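Local structure of putative polysaccharide biosynthesis protein with aminopeptidase-like domain (Clostridium acetobutylicum, 3K9T) at residues Y262-F267 / V289-P294; M247-T252 / K344-V349; F63-P68 / P226-S231; L184-C189 / F222-E227. The protein binds one zinc ion per subunit and probably takes part in making modified polysaccharides, with no peptidase activity expected despite its aminopeptidase-like domain. One frame throughout, in Å; residues are numbered along the deposited sequence.

Contact 1. Residues Y262-F267 / V289-P294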
loop_
_atom_site.group_PDB
_atom_site.type_symbol
_atom_site.label_atom_id
_atom_site.label_comp_id
_atom_site.label_asym_id
_atom_site.label_seq_id
_atom_site.Cartn_x
_atom_site.Cartn_y
_atom_site.Cartn_z
ATOM N N TYR A 262 20.216 -0.534 7.404
ATOM C CA TYR A 262 20.046 0.828 6.891
ATOM C C TYR A 262 18.939 1.583 7.588
ATOM O O TYR A 262 17.789 1.158 7.578
ATOM C CB TYR A 262 19.731 0.831 5.399
ATOM C CG TYR A 262 19.550 2.237 4.870
ATOM C CD1 TYR A 262 20.593 3.162 4.918
ATOM C CD2 TYR A 262 18.356 2.641 4.314
ATOM C CE1 TYR A 262 20.449 4.466 4.416
ATOM C CE2 TYR A 262 18.194 3.951 3.806
ATOM C CZ TYR A 262 19.240 4.853 3.859
ATOM O OH TYR A 262 19.056 6.135 3.364
ATOM N N LYS A 263 19.290 2.713 8.185
ATOM C CA LYS A 263 18.302 3.637 8.743
ATOM C C LYS A 263 18.007 4.679 7.671
ATOM O O LYS A 263 18.898 5.359 7.165
ATOM C CB LYS A 263 18.813 4.300 10.023
ATOM C CG LYS A 263 17.913 5.372 10.624
ATOM C CD LYS A 263 18.512 5.876 11.945
ATOM C CE LYS A 263 17.718 7.027 12.567
ATOM N NZ LYS A 263 18.231 7.369 13.930
ATOM N N ARG A 264 16.741 4.797 7.324
ATOM C CA ARG A 264 16.343 5.766 6.345
ATOM C C ARG A 264 16.399 7.212 6.804
ATOM O O ARG A 264 16.325 7.524 7.989
ATOM C CB ARG A 264 14.914 5.493 5.943
ATOM C CG ARG A 264 14.756 4.221 5.219
ATOM C CD ARG A 264 13.332 4.050 4.996
ATOM N NE ARG A 264 13.092 3.027 4.014
ATOM C CZ ARG A 264 12.061 2.200 4.055
ATOM N NH1 ARG A 264 11.191 2.243 5.054
ATOM N NH2 ARG A 264 11.913 1.308 3.101
ATOM N N THR A 265 16.449 8.085 5.813
ATOM C CA THR A 265 16.247 9.505 6.024
ATOM C C THR A 265 14.848 9.734 6.572
ATOM O O THR A 265 13.977 8.871 6.437
ATOM C CB THR A 265 16.352 10.296 4.691
ATOM O OG1 THR A 265 15.180 10.070 3.859
ATOM C CG2 THR A 265 17.620 9.917 3.964
ATOM N N LYS A 266 14.623 10.925 7.134
ATOM C CA LYS A 266 13.324 11.269 7.679
ATOM C C LYS A 266 12.244 11.192 6.593
ATOM O O LYS A 266 11.097 10.952 6.907
ATOM C CB LYS A 266 13.328 12.652 8.362
ATOM C CG LYS A 266 13.319 13.859 7.390
ATOM C CD LYS A 266 13.252 15.250 8.068
ATOM C CE LYS A 266 11.833 15.926 8.149
ATOM N NZ LYS A 266 11.874 17.026 9.244
ATOM N N PHE A 267 12.611 11.381 5.327
ATOM C CA PHE A 267 11.643 11.343 4.221
ATOM C C PHE A 267 11.291 9.920 3.798
ATOM O O PHE A 267 10.316 9.713 3.086
ATOM C CB PHE A 267 12.141 12.091 2.986
ATOM C CG PHE A 267 12.673 13.438 3.273
ATOM C CD1 PHE A 267 11.812 14.496 3.544
ATOM C CD2 PHE A 267 14.044 13.668 3.261
ATOM C CE1 PHE A 267 12.301 15.768 3.813
ATOM C CE2 PHE A 267 14.557 14.946 3.544
ATOM C CZ PHE A 267 13.680 15.997 3.817
ATOM N N VAL A 289 16.176 -2.985 6.973
ATOM C CA VAL A 289 15.958 -1.555 6.775
ATOM C C VAL A 289 15.037 -1.060 7.880
ATOM O O VAL A 289 14.064 -1.719 8.184
ATOM C CB VAL A 289 15.310 -1.286 5.421
ATOM C CG1 VAL A 289 14.973 0.239 5.265
ATOM C CG2 VAL A 289 16.186 -1.817 4.295
ATOM N N ALA A 290 15.343 0.086 8.477
ATOM C CA ALA A 290 14.500 0.696 9.530
ATOM C C ALA A 290 14.084 2.058 9.077
ATOM O O ALA A 290 14.797 2.695 8.338
ATOM C CB ALA A 290 15.280 0.830 10.840
ATOM N N ASP A 291 12.934 2.518 9.525
ATOM C CA ASP A 291 12.512 3.899 9.267
ATOM C C ASP A 291 13.261 4.840 10.187
ATOM O O ASP A 291 13.836 4.450 11.198
ATOM C CB ASP A 291 10.997 4.093 9.493
ATOM C CG ASP A 291 10.129 3.410 8.410
ATOM O OD1 ASP A 291 10.261 3.743 7.214
ATOM O OD2 ASP A 291 9.300 2.541 8.773
ATOM N N PHE A 292 13.244 6.106 9.817
ATOM C CA PHE A 292 13.851 7.140 10.613
ATOM C C PHE A 292 13.228 7.248 11.981
ATOM O O PHE A 292 12.064 7.019 12.153
ATOM C CB PHE A 292 13.690 8.487 9.927
ATOM C CG PHE A 292 14.192 9.670 10.747
ATOM C CD1 PHE A 292 15.527 10.006 10.749
ATOM C CD2 PHE A 292 13.303 10.470 11.460
ATOM C CE1 PHE A 292 15.979 11.096 11.455
ATOM C CE2 PHE A 292 13.741 11.544 12.167
ATOM C CZ PHE A 292 15.094 11.867 12.162
ATOM N N PHE A 293 14.061 7.584 12.953
ATOM C CA PHE A 293 13.621 8.004 14.277
ATOM C C PHE A 293 14.630 9.066 14.668
ATOM O O PHE A 293 15.812 8.883 14.379
ATOM C CB PHE A 293 13.603 6.836 15.272
ATOM C CG PHE A 293 14.832 5.964 15.221
ATOM C CD1 PHE A 293 14.911 4.908 14.329
ATOM C CD2 PHE A 293 15.901 6.192 16.078
ATOM C CE1 PHE A 293 16.045 4.099 14.292
ATOM C CE2 PHE A 293 17.020 5.385 16.051
ATOM C CZ PHE A 293 17.091 4.341 15.159
ATOM N N PRO A 294 14.183 10.155 15.328
ATOM C CA PRO A 294 15.019 11.292 15.717
ATOM C C PRO A 294 15.893 11.064 16.996
ATOM O O PRO A 294 15.981 11.911 17.896
ATOM C CB PRO A 294 13.996 12.404 15.902
ATOM C CG PRO A 294 12.847 11.666 16.534
ATOM C CD PRO A 294 12.832 10.297 15.878
HETATM O O HOH W 1 12.081 7.140 7.271
#
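K263 and F293 form the dense part of this contact. With CG anti to the backbone N (chi1 175°) and the chain extended beyond it, the lysine crosses F293 at about a right angle, laying CE over the ring centre at 3.7 Å. NZ follows at 3.4 Å from the F293 centroid, 23° off the ring normal, a cation-pi contact. The same NZ donates to F293 O (2.9 Å) and forms a salt bridge with E299, so several interactions hold the buried ammonium. K266 CB sits over one face of the F292 ring, 3.9 Å from its centroid, while R264 O lies at that ring's edge. The other side is looser. A water bridges T265 O and F292 N, and R264 NH1 forms a salt bridge with OD1 of exposed D291 (2.8 Å), from above the carboxylate plane; guanidinium and carboxylate planes are 38° apart. V289 CG1 lies over one face of the guanidinium, whose NE pairs with E277. Between the backbones, A290 N donates to Y262 O (2.8 Å) and R264 N to A290 O (3.0 Å). A290 thus bonds to the residues flanking K263, the parallel ladder of beta-alpha-beta unit 260-263, 271-282 and 287-290.

Contact 2. Residues M247-T252 / K344-V349; sequences MGLVAT and KTYLEV
The Y346 ring is the flat group here, and both of its partners across the contact come in obliquely, over neither a clear face nor a clear edge. L249 CD1 reaches the ring at CE2, 3.8 Å away, the two side chains sliding past each other in opposite directions. A251 touches the phenol end: its CB is 3.9 Å from Y346 CZ and 3.3 Å from Y346 OH. Contacts with L203 and I207 of helix 194-211 add to the surroundings of the tyrosine. Its chi1 of -91° departs from the usual staggered value near -60°, and this rotation goes with a ring that reaches from the helix to A251. There the hydroxyl is bonded to L314 O on the adjacent strand 311-315, which satisfies a buried polar atom; V250 O, 3.7 Å from Y346 OH, is instead bonded to S313 OG. The geometry is that of a helix layer on a beta-sheet in an alpha/beta fold of the zinc exopeptidase type. Strand 247-250 and helix segment 344-349 run antiparallel at 174°, with axes 11.9 Å apart at closest approach, and side chains rather than backbone span this separation. One helical turn beyond Y346, V349 CG1 meets the same L249 CD1 at 4.3 Å. A single leucine methyl therefore touches two positions of the helix, spaced i and i+3. V349 also packs on V276 of helix 271-282, while V250 points away from helix 336-355 and packs on T185 of strand 181-187.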
loop_
_atom_site.group_PDB
_atom_site.type_symbol
_atom_site.label_atom_id
_atom_site.label_comp_id
_atom_site.label_asym_id
_atom_site.label_seq_id
_atom_site.Cartn_x
_atom_site.Cartn_y
_atom_site.Cartn_z
HETATM N N MSE A 247 22.414 14.573 -0.640
HETATM C CA MSE A 247 22.187 13.390 0.154
HETATM C C MSE A 247 23.378 13.129 1.095
HETATM O O MSE A 247 24.432 13.738 0.983
HETATM C CB MSE A 247 21.868 12.183 -0.744
HETATM C CG MSE A 247 22.883 11.796 -1.825
HETATM SE SE MSE A 247 22.120 10.467 -3.041
HETATM C CE MSE A 247 21.958 11.424 -4.722
ATOM N N GLY A 248 23.187 12.254 2.066
ATOM C CA GLY A 248 24.253 11.970 3.005
ATOM C C GLY A 248 24.057 10.688 3.772
ATOM O O GLY A 248 22.961 10.172 3.824
ATOM N N LEU A 249 25.142 10.186 4.356
ATOM C CA LEU A 249 25.116 8.988 5.173
ATOM C C LEU A 249 25.988 9.185 6.408
ATOM O O LEU A 249 27.081 9.702 6.284
ATOM C CB LEU A 249 25.644 7.777 4.368
ATOM C CG LEU A 249 24.773 7.124 3.295
ATOM C CD1 LEU A 249 25.579 6.106 2.521
ATOM C CD2 LEU A 249 23.538 6.495 3.916
ATOM N N VAL A 250 25.508 8.781 7.584
ATOM C CA VAL A 250 26.313 8.772 8.789
ATOM C C VAL A 250 26.835 7.311 8.967
ATOM O O VAL A 250 26.063 6.346 9.040
ATOM C CB VAL A 250 25.508 9.199 10.022
ATOM C CG1 VAL A 250 26.340 9.008 11.280
ATOM C CG2 VAL A 250 24.963 10.653 9.906
ATOM N N ALA A 251 28.153 7.156 9.035
ATOM C CA ALA A 251 28.757 5.847 9.139
ATOM C C ALA A 251 29.153 5.576 10.586
ATOM O O ALA A 251 29.940 6.304 11.187
ATOM C CB ALA A 251 29.979 5.736 8.235
ATOM N N THR A 252 28.606 4.502 11.136
ATOM C CA THR A 252 28.981 4.049 12.450
ATOM C C THR A 252 28.680 2.565 12.521
ATOM O O THR A 252 27.922 2.056 11.696
ATOM C CB THR A 252 28.215 4.809 13.535
ATOM O OG1 THR A 252 28.575 4.268 14.789
ATOM C CG2 THR A 252 26.703 4.710 13.355
ATOM N N LYS A 344 32.797 -2.212 0.583
ATOM C CA LYS A 344 32.264 -2.607 -0.719
ATOM C C LYS A 344 30.843 -2.027 -0.919
ATOM O O LYS A 344 30.504 -1.479 -1.987
ATOM C CB LYS A 344 32.296 -4.152 -0.794
ATOM C CG LYS A 344 31.577 -4.822 -1.953
ATOM C CD LYS A 344 32.175 -6.217 -2.246
ATOM C CE LYS A 344 31.523 -7.352 -1.478
ATOM N NZ LYS A 344 30.228 -7.718 -2.086
ATOM N N THR A 345 30.017 -2.096 0.117
ATOM C CA THR A 345 28.625 -1.644 -0.011
ATOM C C THR A 345 28.551 -0.114 -0.188
ATOM O O THR A 345 27.802 0.413 -1.025
ATOM C CB THR A 345 27.751 -2.134 1.137
ATOM O OG1 THR A 345 27.851 -3.582 1.275
ATOM C CG2 THR A 345 26.314 -1.707 0.890
ATOM N N TYR A 346 29.338 0.589 0.602
ATOM C CA TYR A 346 29.422 2.029 0.489
ATOM C C TYR A 346 29.897 2.393 -0.907
ATOM O O TYR A 346 29.346 3.303 -1.525
ATOM C CB TYR A 346 30.336 2.651 1.588
ATOM C CG TYR A 346 29.608 3.058 2.871
ATOM C CD1 TYR A 346 29.221 2.118 3.818
ATOM C CD2 TYR A 346 29.347 4.398 3.152
ATOM C CE1 TYR A 346 28.576 2.512 4.995
ATOM C CE2 TYR A 346 28.704 4.800 4.319
ATOM C CZ TYR A 346 28.306 3.861 5.231
ATOM O OH TYR A 346 27.666 4.258 6.399
ATOM N N LEU A 347 30.920 1.707 -1.418
ATOM C CA LEU A 347 31.400 2.003 -2.773
ATOM C C LEU A 347 30.311 1.745 -3.839
ATOM O O LEU A 347 30.201 2.483 -4.831
ATOM C CB LEU A 347 32.683 1.210 -3.083
ATOM C CG LEU A 347 33.971 1.648 -2.366
ATOM C CD1 LEU A 347 35.165 0.929 -2.943
ATOM C CD2 LEU A 347 34.176 3.162 -2.475
ATOM N N GLU A 348 29.515 0.696 -3.634
ATOM C CA GLU A 348 28.440 0.344 -4.581
ATOM C C GLU A 348 27.340 1.395 -4.538
ATOM O O GLU A 348 26.726 1.743 -5.565
ATOM C CB GLU A 348 27.847 -1.030 -4.252
ATOM C CG GLU A 348 26.948 -1.606 -5.367
ATOM C CD GLU A 348 27.684 -1.776 -6.667
ATOM O OE1 GLU A 348 28.882 -2.135 -6.614
ATOM O OE2 GLU A 348 27.080 -1.553 -7.744
ATOM N N VAL A 349 27.069 1.871 -3.326
ATOM C CA VAL A 349 26.157 2.971 -3.157
ATOM C C VAL A 349 26.650 4.169 -3.968
ATOM O O VAL A 349 25.858 4.746 -4.721
ATOM C CB VAL A 349 25.941 3.306 -1.688
ATOM C CG1 VAL A 349 25.286 4.681 -1.518
ATOM C CG2 VAL A 349 25.111 2.212 -1.061
#

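Contact 3. Residues F63-P68 / P226-S231; sequences FDWTVP and PETIGS. With IMD (imidazole), chain E.
W65 overlaps the methyl of T228 with the far end of its indole: CH2 lies 3.6 Å from T228 CG2, and CZ2 3.8 Å from that same atom. The methyl approaches the ring system obliquely. It is placed there by a chi1 that sets CG2 anti to the T228 backbone N; the residue stands at the N-cap position of helix 229-237, though its side chain makes no capping bond. The base of the tryptophan meets the next residue, with I229 CD1 4.0 Å from W65 CB and equally far from W65 CE3. I229 also meets P68, its CG1 3.9 Å from P68 CD. These meetings are apolar; the polar groups have partners outside the two segments: W65 NE1 donates to E367 O of the second subunit, and T228 N to D298 OD1. The tryptophan thus serves an intrachain packing surface and a subunit interface together. In the fold, the short strand 65-66 belongs to the insert region and pairs with strand 61-62, while helix 229-237 is the next element after strand 219-225, an interior strand of the sheet. W65 also packs on I232 one turn along that helix, and I229 and V67 both rest on L167 of strand 166-174.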
loop_
_atom_site.group_PDB
_atom_site.type_symbol
_atom_site.label_atom_id
_atom_site.label_comp_id
_atom_site.label_asym_id
_atom_site.label_seq_id
_atom_site.Cartn_x
_atom_site.Cartn_y
_atom_site.Cartn_z
ATOM N N PHE A 63 24.304 27.412 17.216
ATOM C CA PHE A 63 22.851 27.418 17.356
ATOM C C PHE A 63 22.538 27.461 18.870
ATOM O O PHE A 63 23.094 28.288 19.580
ATOM C CB PHE A 63 22.174 26.233 16.620
ATOM C CG PHE A 63 22.405 26.227 15.128
ATOM C CD1 PHE A 63 22.203 27.376 14.358
ATOM C CD2 PHE A 63 22.823 25.080 14.483
ATOM C CE1 PHE A 63 22.413 27.352 12.975
ATOM C CE2 PHE A 63 23.026 25.063 13.104
ATOM C CZ PHE A 63 22.829 26.194 12.359
ATOM N N ASP A 64 21.715 26.542 19.368
ATOM C CA ASP A 64 21.286 26.561 20.770
ATOM C C ASP A 64 22.347 26.040 21.701
ATOM O O ASP A 64 22.220 26.159 22.911
ATOM C CB ASP A 64 20.009 25.724 20.985
ATOM C CG ASP A 64 19.327 26.037 22.295
ATOM O OD1 ASP A 64 19.164 27.239 22.597
ATOM O OD2 ASP A 64 18.971 25.089 23.033
ATOM N N TRP A 65 23.405 25.471 21.144
ATOM C CA TRP A 65 24.440 24.873 21.978
ATOM C C TRP A 65 25.612 25.801 22.206
ATOM O O TRP A 65 25.792 26.780 21.498
ATOM C CB TRP A 65 24.924 23.560 21.359
ATOM C CG TRP A 65 23.905 22.508 21.348
ATOM C CD1 TRP A 65 22.705 22.529 20.692
ATOM C CD2 TRP A 65 23.978 21.241 22.018
ATOM N NE1 TRP A 65 22.032 21.346 20.907
ATOM C CE2 TRP A 65 22.792 20.538 21.714
ATOM C CE3 TRP A 65 24.943 20.621 22.813
ATOM C CZ2 TRP A 65 22.542 19.262 22.188
ATOM C CZ3 TRP A 65 24.687 19.334 23.302
ATOM C CH2 TRP A 65 23.496 18.680 22.983
ATOM N N THR A 66 26.385 25.469 23.226
ATOM C CA THR A 66 27.606 26.174 23.555
ATOM C C THR A 66 28.768 25.219 23.486
ATOM O O THR A 66 28.718 24.165 24.103
ATOM C CB THR A 66 27.556 26.724 24.978
ATOM O OG1 THR A 66 26.416 27.577 25.113
ATOM C CG2 THR A 66 28.848 27.481 25.294
ATOM N N VAL A 67 29.825 25.599 22.767
ATOM C CA VAL A 67 31.001 24.742 22.682
ATOM C C VAL A 67 31.598 24.559 24.094
ATOM O O VAL A 67 31.996 25.523 24.749
ATOM C CB VAL A 67 32.047 25.308 21.691
ATOM C CG1 VAL A 67 33.399 24.543 21.777
ATOM C CG2 VAL A 67 31.511 25.263 20.269
ATOM N N PRO A 68 31.658 23.315 24.572
ATOM C CA PRO A 68 32.156 23.076 25.951
ATOM C C PRO A 68 33.628 23.418 26.211
ATOM O O PRO A 68 34.376 23.728 25.295
ATOM C CB PRO A 68 31.988 21.565 26.126
ATOM C CG PRO A 68 32.114 20.992 24.725
ATOM C CD PRO A 68 31.507 22.064 23.801
ATOM N N PRO A 226 33.087 15.302 16.758
ATOM C CA PRO A 226 32.416 14.636 17.882
ATOM C C PRO A 226 30.931 14.546 17.647
ATOM O O PRO A 226 30.353 15.483 17.074
ATOM C CB PRO A 226 32.669 15.597 19.069
ATOM C CG PRO A 226 33.053 16.915 18.462
ATOM C CD PRO A 226 33.778 16.527 17.191
ATOM N N GLU A 227 30.295 13.480 18.135
ATOM C CA GLU A 227 28.855 13.356 17.957
ATOM C C GLU A 227 28.068 14.508 18.591
ATOM O O GLU A 227 28.444 15.062 19.616
ATOM C CB GLU A 227 28.316 12.017 18.467
ATOM C CG GLU A 227 26.886 11.717 17.934
ATOM C CD GLU A 227 26.335 10.379 18.385
ATOM O OE1 GLU A 227 26.301 10.160 19.598
ATOM O OE2 GLU A 227 25.904 9.558 17.539
ATOM N N THR A 228 26.962 14.847 17.941
ATOM C CA THR A 228 26.045 15.859 18.389
ATOM C C THR A 228 26.669 17.235 18.373
ATOM O O THR A 228 26.368 17.998 17.486
ATOM C CB THR A 228 25.346 15.485 19.755
ATOM O OG1 THR A 228 24.576 14.323 19.519
ATOM C CG2 THR A 228 24.376 16.565 20.258
ATOM N N ILE A 229 27.516 17.541 19.347
ATOM C CA ILE A 229 28.145 18.872 19.437
ATOM C C ILE A 229 28.982 19.229 18.180
ATOM O O ILE A 229 28.974 20.391 17.711
ATOM C CB ILE A 229 28.960 19.043 20.759
ATOM C CG1 ILE A 229 29.464 20.481 20.886
ATOM C CG2 ILE A 229 30.094 18.009 20.877
ATOM C CD1 ILE A 229 28.330 21.551 20.859
ATOM N N GLY A 230 29.654 18.225 17.615
ATOM C CA GLY A 230 30.447 18.426 16.397
ATOM C C GLY A 230 29.603 18.729 15.181
ATOM O O GLY A 230 29.844 19.695 14.519
ATOM N N SER A 231 28.592 17.915 14.903
ATOM C CA SER A 231 27.688 18.175 13.766
ATOM C C SER A 231 26.947 19.505 13.890
ATOM O O SER A 231 26.790 20.228 12.897
ATOM C CB SER A 231 26.713 17.018 13.543
ATOM O OG SER A 231 25.874 16.785 14.650
HETATM N N1 IMD E . 25.582 7.309 18.871
HETATM C C2 IMD E . 26.838 7.125 19.334
HETATM N N3 IMD E . 26.839 6.063 20.136
HETATM C C4 IMD E . 25.593 5.552 20.172
HETATM C C5 IMD E . 24.793 6.343 19.366
#

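Contact 4. Residues L184-C189 / F222-E227; sequences LTTYTC and FLFAPE. With IMD (imidazole), chain E.
This is a parallel strand pairing in the interior of the mixed sheet, within the beta-alpha-beta unit of strand 181-187, helix 194-211 and strand 219-225. The axes lie 4.7 Å apart and diverge by only 14°. T186 N donates to L223 O at 2.9 Å, after the bond from L223 N to L184 O, whereas the next rung, A225 N to T186 O, is longer at 3.3 Å. On one face L184 CD1 meets F222 CE2 at 3.7 Å and T186 CG2 meets F224 CD2 at 3.6 Å. Past the strand ends the ladder loses its regularity: T188 N approaches A225 O from well above the carbonyl plane, and E227 N donates to a sulfur, C189 SG, at 3.4 Å. Y187 and E227 run side by side, with E227 OE2 3.5 Å from Y187 CE2, over one face of the tyrosine ring. N1 of imidazole, probably from the crystallisation liquor, donates a hydrogen bond to E227 OE2 (2.6 Å), which S297 also engages. Y187 OH bonds to D196, a zinc ligand. The chemistry therefore changes from apolar packing to polar side chains toward the metal: Y187 probably helps position D196, and E227 offers an oxygen that here takes an imidazole N-H.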
loop_
_atom_site.group_PDB
_atom_site.type_symbol
_atom_site.label_atom_id
_atom_site.label_comp_id
_atom_site.label_asym_id
_atom_site.label_seq_id
_atom_site.Cartn_x
_atom_site.Cartn_y
_atom_site.Cartn_z
ATOM N N LEU A 184 29.335 12.525 3.882
ATOM C CA LEU A 184 29.560 11.293 4.610
ATOM C C LEU A 184 30.191 11.707 5.915
ATOM O O LEU A 184 31.266 12.277 5.907
ATOM C CB LEU A 184 30.484 10.364 3.816
ATOM C CG LEU A 184 29.864 9.929 2.482
ATOM C CD1 LEU A 184 30.879 9.275 1.631
ATOM C CD2 LEU A 184 28.723 8.969 2.739
ATOM N N THR A 185 29.526 11.436 7.033
ATOM C CA THR A 185 29.993 11.911 8.316
ATOM C C THR A 185 30.252 10.746 9.248
ATOM O O THR A 185 29.661 9.673 9.103
ATOM C CB THR A 185 28.950 12.859 8.968
ATOM O OG1 THR A 185 27.932 12.103 9.652
ATOM C CG2 THR A 185 28.309 13.746 7.919
ATOM N N THR A 186 31.137 10.952 10.211
ATOM C CA THR A 186 31.322 9.964 11.259
ATOM C C THR A 186 31.799 10.693 12.524
ATOM O O THR A 186 32.328 11.817 12.433
ATOM C CB THR A 186 32.271 8.843 10.815
ATOM O OG1 THR A 186 32.140 7.735 11.713
ATOM C CG2 THR A 186 33.745 9.333 10.751
ATOM N N TYR A 187 31.637 10.061 13.693
ATOM C CA TYR A 187 31.947 10.739 14.947
ATOM C C TYR A 187 33.220 10.231 15.661
ATOM O O TYR A 187 33.492 9.037 15.747
ATOM C CB TYR A 187 30.697 10.814 15.859
ATOM C CG TYR A 187 30.044 9.496 16.152
ATOM C CD1 TYR A 187 30.504 8.717 17.179
ATOM C CD2 TYR A 187 28.966 9.026 15.402
ATOM C CE1 TYR A 187 29.951 7.519 17.466
ATOM C CE2 TYR A 187 28.381 7.811 15.704
ATOM C CZ TYR A 187 28.888 7.052 16.730
ATOM O OH TYR A 187 28.364 5.806 17.067
ATOM N N THR A 188 33.984 11.188 16.183
ATOM C CA THR A 188 35.342 10.943 16.671
ATOM C C THR A 188 35.535 10.978 18.192
ATOM O O THR A 188 36.667 10.907 18.678
ATOM C CB THR A 188 36.241 11.978 16.068
ATOM O OG1 THR A 188 35.636 13.258 16.277
ATOM C CG2 THR A 188 36.406 11.700 14.564
ATOM N N CYS A 189 34.418 11.025 18.922
ATOM C CA CYS A 189 34.420 11.254 20.356
ATOM C C CYS A 189 34.533 9.993 21.231
ATOM O O CYS A 189 34.838 10.098 22.421
ATOM C CB CYS A 189 33.147 12.001 20.719
ATOM S SG CYS A 189 31.643 11.110 20.219
ATOM N N PHE A 222 33.630 14.890 3.624
ATOM C CA PHE A 222 33.745 13.905 4.675
ATOM C C PHE A 222 33.992 14.638 5.978
ATOM O O PHE A 222 34.996 15.298 6.109
ATOM C CB PHE A 222 34.899 12.988 4.386
ATOM C CG PHE A 222 34.826 12.309 3.084
ATOM C CD1 PHE A 222 35.202 12.971 1.921
ATOM C CD2 PHE A 222 34.438 10.981 3.009
ATOM C CE1 PHE A 222 35.158 12.328 0.674
ATOM C CE2 PHE A 222 34.391 10.328 1.779
ATOM C CZ PHE A 222 34.748 11.009 0.600
ATOM N N LEU A 223 33.081 14.494 6.938
ATOM C CA LEU A 223 33.155 15.186 8.223
ATOM C C LEU A 223 33.529 14.212 9.325
ATOM O O LEU A 223 32.886 13.181 9.485
ATOM C CB LEU A 223 31.814 15.833 8.538
ATOM C CG LEU A 223 31.787 16.646 9.814
ATOM C CD1 LEU A 223 32.712 17.859 9.689
ATOM C CD2 LEU A 223 30.355 17.051 10.089
ATOM N N PHE A 224 34.602 14.533 10.050
ATOM C CA PHE A 224 35.010 13.798 11.248
ATOM C C PHE A 224 34.892 14.758 12.461
ATOM O O PHE A 224 35.697 15.669 12.634
ATOM C CB PHE A 224 36.435 13.316 11.142
ATOM C CG PHE A 224 36.714 12.421 9.995
ATOM C CD1 PHE A 224 36.933 12.939 8.725
ATOM C CD2 PHE A 224 36.875 11.062 10.192
ATOM C CE1 PHE A 224 37.265 12.092 7.660
ATOM C CE2 PHE A 224 37.219 10.221 9.135
ATOM C CZ PHE A 224 37.407 10.739 7.874
ATOM N N ALA A 225 33.906 14.526 13.313
ATOM C CA ALA A 225 33.559 15.483 14.359
ATOM C C ALA A 225 32.966 14.737 15.537
ATOM O O ALA A 225 32.389 13.649 15.346
ATOM C CB ALA A 225 32.567 16.464 13.825
ATOM N N PRO A 226 33.087 15.302 16.758
ATOM C CA PRO A 226 32.416 14.636 17.882
ATOM C C PRO A 226 30.931 14.546 17.647
ATOM O O PRO A 226 30.353 15.483 17.074
ATOM C CB PRO A 226 32.669 15.597 19.069
ATOM C CG PRO A 226 33.053 16.915 18.462
ATOM C CD PRO A 226 33.778 16.527 17.191
ATOM N N GLU A 227 30.295 13.480 18.135
ATOM C CA GLU A 227 28.855 13.356 17.957
ATOM C C GLU A 227 28.068 14.508 18.591
ATOM O O GLU A 227 28.444 15.062 19.616
ATOM C CB GLU A 227 28.316 12.017 18.467
ATOM C CG GLU A 227 26.886 11.717 17.934
ATOM C CD GLU A 227 26.335 10.379 18.385
ATOM O OE1 GLU A 227 26.301 10.160 19.598
ATOM O OE2 GLU A 227 25.904 9.558 17.539
HETATM N N1 IMD E . 25.582 7.309 18.871
HETATM C C2 IMD E . 26.838 7.125 19.334
HETATM N N3 IMD E . 26.839 6.063 20.136
HETATM C C4 IMD E . 25.593 5.552 20.172
HETATM C C5 IMD E . 24.793 6.343 19.366
#

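In the fold
Contacts 2 and 4 lie in the buried centre of the fold; contact 3 is buried too but farther out, against the second subunit, and contact 1 is partly exposed at an edge strand of the sheet. Contacts 1 and 4 each pair parallel strands, but ion pairs and a cation-pi contact mark the edge, whereas contact 4 ends in the polar surroundings of the zinc. Contact 2 adds a helix layer by apolar packing; its strand neighbours that of contact 4, tied by A251 O to T186 OG1 and T252 OG1 to Y187 OH. Contact 3 shares P226 and E227 with contact 4 and packs the insert region against the start of helix 229-237. Contact 1 also touches the second subunit.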